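Local atomic coordinates of tyrosine specific protein phosphatase (Trypanosoma cruzi, PDB entry 4AZ1), a protein that probably hydrolyses the phosphate ester of phosphotyrosine in protein substrates, as other members of the protein tyrosine phosphatase family do. Residues A[222-227]-A[234-239]; A[117-122]-A[192-197]. All blocks are in the same frame, centred on the assembly; numbering follows the deposited sequence.

Contact 1 (A[222-227]-A[234-239]); sequences VVVHCS and GTLIGA. With FMT (formic acid), chain D.
In the strand-loop-helix unit that carries the phosphate-binding P-loop of protein tyrosine phosphatases, V224 of strand 222-225 packs against L236 and I237 on the first turns of helix 232-247. V224 turns its CB toward the helix, and both helix residues turn theirs back toward the strand, although V224 and I237 remain 8.1 Å apart at their CA atoms. The two methyl groups divide the work. CG1, held trans to the backbone N (chi1 -173°), lies 4.0 Å from L236 CD2, with the two side chains crossing at a slant. CG2, on the branch beside the backbone N, faces the I237 chain and comes within 4.3 Å of its CG1. Only 133 Å² is buried between the segments, all of the touching residues are buried, and the join is purely apolar. L236 also reaches I117 of the adjacent strand and L206, L209 and L210 of helix 203-215, which extends the same apolar layer.

After V224 the chain turns polar, H225 being the last residue of the strand. H225 ND1 donates to C226 O at 3.1 Å, with an N-H...O angle of 158°; the acceptor lies close to the imidazole plane and is met on a carbonyl lone pair, while H225 NE2 bonds to Y133 OH. These two bonds fix the rotation of the ring. The S227 N-H points to O1 of a formic acid molecule, probably from the crystallisation liquor, at 3.1 Å, and the C226 SG atom lies 3.9 Å from that same O1. A228 N and R232 NH2 hold the molecule too, as would suit a site for an anion. C226 and R232 have the spacing of the CX5R signature, whose cysteine is the nucleophile in this family, and the formic acid occupies what is probably its phosphate-binding cradle.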
loop_
_atom_site.group_PDB
_atom_site.type_symbol
_atom_site.label_atom_id
_atom_site.label_comp_id
_atom_site.label_asym_id
_atom_site.label_seq_id
_atom_site.Cartn_x
_atom_site.Cartn_y
_atom_site.Cartn_z
ATOM N N VAL A 222 -13.541 17.004 -0.420
ATOM C CA VAL A 222 -12.601 16.869 0.686
ATOM C C VAL A 222 -12.646 15.432 1.210
ATOM O O VAL A 222 -13.722 14.921 1.526
ATOM C CB VAL A 222 -12.978 17.808 1.836
ATOM C CG1 VAL A 222 -12.127 17.501 3.066
ATOM C CG2 VAL A 222 -12.831 19.263 1.392
ATOM N N VAL A 223 -11.495 14.772 1.299
ATOM C CA VAL A 223 -11.456 13.420 1.849
ATOM C C VAL A 223 -11.387 13.463 3.379
ATOM O O VAL A 223 -10.553 14.173 3.947
ATOM C CB VAL A 223 -10.272 12.605 1.294
ATOM C CG1 VAL A 223 -10.090 11.293 2.088
ATOM C CG2 VAL A 223 -10.472 12.312 -0.192
ATOM N N VAL A 224 -12.265 12.708 4.043
ATOM C CA VAL A 224 -12.277 12.632 5.507
ATOM C C VAL A 224 -12.284 11.175 5.971
ATOM O O VAL A 224 -13.123 10.390 5.529
ATOM C CB VAL A 224 -13.530 13.322 6.085
ATOM C CG1 VAL A 224 -13.445 13.388 7.610
ATOM C CG2 VAL A 224 -13.688 14.702 5.499
ATOM N N HIS A 225 -11.359 10.803 6.852
ATOM C CA HIS A 225 -11.387 9.440 7.376
ATOM C C HIS A 225 -11.041 9.404 8.849
ATOM O O HIS A 225 -10.310 10.255 9.338
ATOM C CB HIS A 225 -10.445 8.505 6.595
ATOM C CG HIS A 225 -8.994 8.760 6.832
ATOM N ND1 HIS A 225 -8.252 8.052 7.753
ATOM C CD2 HIS A 225 -8.132 9.634 6.244
ATOM C CE1 HIS A 225 -6.995 8.471 7.723
ATOM N NE2 HIS A 225 -6.901 9.436 6.823
ATOM N N CYS A 226 -11.609 8.429 9.553
ATOM C CA CYS A 226 -11.161 8.097 10.898
ATOM C C CYS A 226 -10.602 6.690 10.801
ATOM O O CYS A 226 -9.705 6.465 9.989
ATOM C CB CYS A 226 -12.294 8.212 11.914
ATOM S SG CYS A 226 -13.881 7.544 11.384
ATOM N N SER A 227 -11.115 5.731 11.574
ATOM C CA SER A 227 -10.709 4.331 11.334
ATOM C C SER A 227 -11.621 3.614 10.334
ATOM O O SER A 227 -11.158 3.169 9.277
ATOM C CB SER A 227 -10.561 3.523 12.632
ATOM O OG SER A 227 -10.032 2.210 12.363
ATOM N N GLY A 234 -18.186 11.041 10.286
ATOM C CA GLY A 234 -19.573 11.482 10.161
ATOM C C GLY A 234 -19.903 12.737 10.958
ATOM O O GLY A 234 -20.628 13.605 10.471
ATOM N N THR A 235 -19.368 12.846 12.172
ATOM C CA THR A 235 -19.577 14.043 12.985
ATOM C C THR A 235 -19.001 15.288 12.318
ATOM O O THR A 235 -19.646 16.352 12.272
ATOM C CB THR A 235 -18.912 13.893 14.368
ATOM O OG1 THR A 235 -19.551 12.839 15.099
ATOM C CG2 THR A 235 -18.994 15.195 15.159
ATOM N N LEU A 236 -17.776 15.168 11.818
ATOM C CA LEU A 236 -17.130 16.299 11.169
ATOM C C LEU A 236 -17.956 16.803 9.985
ATOM O O LEU A 236 -18.176 18.001 9.848
ATOM C CB LEU A 236 -15.735 15.912 10.686
ATOM C CG LEU A 236 -15.012 17.115 10.066
ATOM C CD1 LEU A 236 -15.046 18.272 11.031
ATOM C CD2 LEU A 236 -13.577 16.778 9.738
ATOM N N ILE A 237 -18.388 15.882 9.125
ATOM C CA ILE A 237 -19.150 16.255 7.939
ATOM C C ILE A 237 -20.526 16.800 8.360
ATOM O O ILE A 237 -21.011 17.784 7.796
ATOM C CB ILE A 237 -19.272 15.074 6.940
ATOM C CG1 ILE A 237 -17.883 14.689 6.416
ATOM C CG2 ILE A 237 -20.168 15.454 5.768
ATOM C CD1 ILE A 237 -17.822 13.339 5.683
ATOM N N GLY A 238 -21.119 16.199 9.390
ATOM C CA GLY A 238 -22.405 16.665 9.896
ATOM C C GLY A 238 -22.338 18.065 10.489
ATOM O O GLY A 238 -23.226 18.903 10.268
ATOM N N ALA A 239 -21.282 18.321 11.254
ATOM C CA ALA A 239 -21.085 19.636 11.853
ATOM C C ALA A 239 -20.885 20.686 10.763
ATOM O O ALA A 239 -21.430 21.792 10.856
ATOM C CB ALA A 239 -19.895 19.626 12.820
HETATM C C FMT D . -13.348 4.631 14.328
HETATM O O1 FMT D . -12.443 5.469 14.308
HETATM O O2 FMT D . -13.784 4.081 13.313
#

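Contact 2 (A[117-122]-A[192-197]); sequences IMVTKL and TGWPDH. With FMT (formic acid), chain G.
T120 OG1 is held by several groups: it lies 2.7 Å from K121 O, in the carbonyl plane on a lone pair, and is also hydrogen-bonded with E124 OE2; its single proton can serve only one of these two acceptors at a time, while R232 NH2 bonds it weakly from the donor side. T120 belongs to the chain leaving strand 115-118, which here borders the WPD loop of the tyrosine phosphatase fold, named for the motif W194-P195-D196. E124 ties the two segments together, because OE2 also bonds K121 N while OE1 takes the N-H of D196. The D196 carboxylate has salt bridges to K129 and R273; in relatives the aspartate of this loop is the general acid.

Direct contact is mostly apolar. V119 CG1 approaches W194 CE3 at 3.8 Å, obliquely to the indole, on the six-membered ring. W194 has its CG trans to the backbone N (chi1 179°), which swings the indole out to where V119 CG1 can meet it, and NE1 is anchored to G198 O. At the other end K121 and T192 cross nearly at right angles, K121 CG resting 3.6 Å from T192 CB. The lysine chain then bends at chi3 (-116°), passing CE within 3.7 Å of T192 O. A second formic acid accepts the L122 N-H at O1 (2.9 Å), and one water makes weak 3.5 Å bonds to both K121 NZ and T192 O.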
loop_
_atom_site.group_PDB
_atom_site.type_symbol
_atom_site.label_atom_id
_atom_site.label_comp_id
_atom_site.label_asym_id
_atom_site.label_seq_id
_atom_site.Cartn_x
_atom_site.Cartn_y
_atom_site.Cartn_z
ATOM N N ILE A 117 -8.547 15.086 5.550
ATOM C CA ILE A 117 -8.643 15.291 6.982
ATOM C C ILE A 117 -8.727 13.944 7.663
ATOM O O ILE A 117 -9.573 13.117 7.311
ATOM C CB ILE A 117 -9.871 16.112 7.354
ATOM C CG1 ILE A 117 -9.759 17.505 6.737
ATOM C CG2 ILE A 117 -10.010 16.212 8.884
ATOM C CD1 ILE A 117 -10.898 18.406 7.115
ATOM N N MET A 118 -7.819 13.724 8.616
ATOM C CA MET A 118 -7.735 12.476 9.347
ATOM C C MET A 118 -8.089 12.775 10.801
ATOM O O MET A 118 -7.409 13.574 11.457
ATOM C CB MET A 118 -6.304 11.905 9.241
ATOM C CG MET A 118 -6.106 10.641 10.057
ATOM S SD MET A 118 -4.415 10.046 9.878
ATOM C CE MET A 118 -4.444 8.728 11.095
ATOM N N VAL A 119 -9.160 12.152 11.296
ATOM C CA VAL A 119 -9.654 12.439 12.638
ATOM C C VAL A 119 -9.457 11.259 13.598
ATOM O O VAL A 119 -10.401 10.774 14.231
ATOM C CB VAL A 119 -11.160 12.866 12.601
ATOM C CG1 VAL A 119 -11.570 13.442 13.922
ATOM C CG2 VAL A 119 -11.368 13.931 11.545
ATOM N N THR A 120 -8.224 10.789 13.694
ATOM C CA THR A 120 -7.887 9.714 14.610
ATOM C C THR A 120 -6.376 9.712 14.783
ATOM O O THR A 120 -5.657 10.252 13.937
ATOM C CB THR A 120 -8.345 8.320 14.047
ATOM O OG1 THR A 120 -8.039 7.289 14.990
ATOM C CG2 THR A 120 -7.638 8.005 12.717
ATOM N N LYS A 121 -5.894 9.121 15.876
ATOM C CA LYS A 121 -4.501 8.671 15.919
ATOM C C LYS A 121 -4.376 7.331 15.213
ATOM O O LYS A 121 -5.381 6.636 14.980
ATOM C CB LYS A 121 -3.997 8.522 17.356
ATOM C CG LYS A 121 -4.008 9.825 18.142
ATOM C CD LYS A 121 -3.273 9.646 19.443
ATOM C CE LYS A 121 -4.209 9.816 20.604
ATOM N NZ LYS A 121 -3.414 10.111 21.824
ATOM N N LEU A 122 -3.134 6.969 14.898
ATOM C CA LEU A 122 -2.814 5.673 14.309
ATOM C C LEU A 122 -3.236 4.551 15.252
ATOM O O LEU A 122 -3.731 3.511 14.801
ATOM C CB LEU A 122 -1.289 5.578 14.056
ATOM C CG LEU A 122 -0.759 6.542 12.984
ATOM C CD1 LEU A 122 0.803 6.581 12.995
ATOM C CD2 LEU A 122 -1.282 6.131 11.608
ATOM N N THR A 192 -5.633 14.753 16.442
ATOM C CA THR A 192 -5.380 13.640 17.363
ATOM C C THR A 192 -5.922 13.904 18.767
ATOM O O THR A 192 -5.561 13.198 19.715
ATOM C CB THR A 192 -3.858 13.360 17.506
ATOM O OG1 THR A 192 -3.205 14.539 17.988
ATOM C CG2 THR A 192 -3.243 12.947 16.191
ATOM N N GLY A 193 -6.781 14.911 18.909
ATOM C CA GLY A 193 -7.278 15.274 20.227
ATOM C C GLY A 193 -8.708 14.814 20.487
ATOM O O GLY A 193 -9.351 15.270 21.435
ATOM N N TRP A 194 -9.212 13.912 19.647
ATOM C CA TRP A 194 -10.550 13.370 19.829
ATOM C C TRP A 194 -10.518 11.836 19.684
ATOM O O TRP A 194 -10.617 11.301 18.576
ATOM C CB TRP A 194 -11.502 14.004 18.810
ATOM C CG TRP A 194 -12.905 13.497 18.907
ATOM C CD1 TRP A 194 -13.443 12.766 19.927
ATOM C CD2 TRP A 194 -13.956 13.682 17.948
ATOM N NE1 TRP A 194 -14.758 12.497 19.671
ATOM C CE2 TRP A 194 -15.100 13.039 18.462
ATOM C CE3 TRP A 194 -14.041 14.330 16.713
ATOM C CZ2 TRP A 194 -16.314 13.021 17.782
ATOM C CZ3 TRP A 194 -15.251 14.308 16.035
ATOM C CH2 TRP A 194 -16.369 13.662 16.575
ATOM N N PRO A 195 -10.380 11.119 20.808
ATOM C CA PRO A 195 -10.258 9.659 20.699
ATOM C C PRO A 195 -11.616 9.003 20.418
ATOM O O PRO A 195 -12.658 9.533 20.839
ATOM C CB PRO A 195 -9.757 9.249 22.093
ATOM C CG PRO A 195 -10.403 10.279 23.020
ATOM C CD PRO A 195 -10.453 11.583 22.209
ATOM N N ASP A 196 -11.613 7.881 19.702
ATOM C CA ASP A 196 -12.841 7.101 19.535
ATOM C C ASP A 196 -13.455 6.809 20.908
ATOM O O ASP A 196 -12.725 6.637 21.882
ATOM C CB ASP A 196 -12.546 5.787 18.815
ATOM C CG ASP A 196 -13.792 5.147 18.252
ATOM O OD1 ASP A 196 -14.873 5.798 18.282
ATOM O OD2 ASP A 196 -13.684 4.008 17.759
ATOM N N HIS A 197 -14.790 6.789 20.974
ATOM C CA HIS A 197 -15.552 6.597 22.231
ATOM C C HIS A 197 -15.497 7.793 23.179
ATOM O O HIS A 197 -16.026 7.713 24.284
ATOM C CB HIS A 197 -15.124 5.333 23.006
ATOM C CG HIS A 197 -15.325 4.053 22.251
ATOM N ND1 HIS A 197 -14.322 3.463 21.506
ATOM C CD2 HIS A 197 -16.399 3.241 22.139
ATOM C CE1 HIS A 197 -14.775 2.348 20.966
ATOM N NE2 HIS A 197 -16.034 2.188 21.331
HETATM C C FMT G . -0.493 9.630 15.715
HETATM O O1 FMT G . -1.345 9.294 14.892
HETATM O O2 FMT G . -0.627 9.490 16.934
HETATM O O HOH W 1 -2.866 13.549 21.873
#

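Contact 2 closes along the chain before contact 1 opens, and their centres lie 11 Å apart. They share the central mixed sheet, in which strands 222-225 and 115-118 run side by side and parallel. Two probable backbone hydrogen bonds join them there, I117 N to V223 O at 2.7 Å and V119 N to H225 O at 3.0 Å. A second junction lies off the sheet, where T235 CG2 of helix 232-247 packs 3.4 Å from W194 CH2. R232 bonds to W194 O as well as to the formic acid of contact 1. The P-loop and the WPD loop therefore meet around one site, consistent with a tyrosine phosphatase active centre.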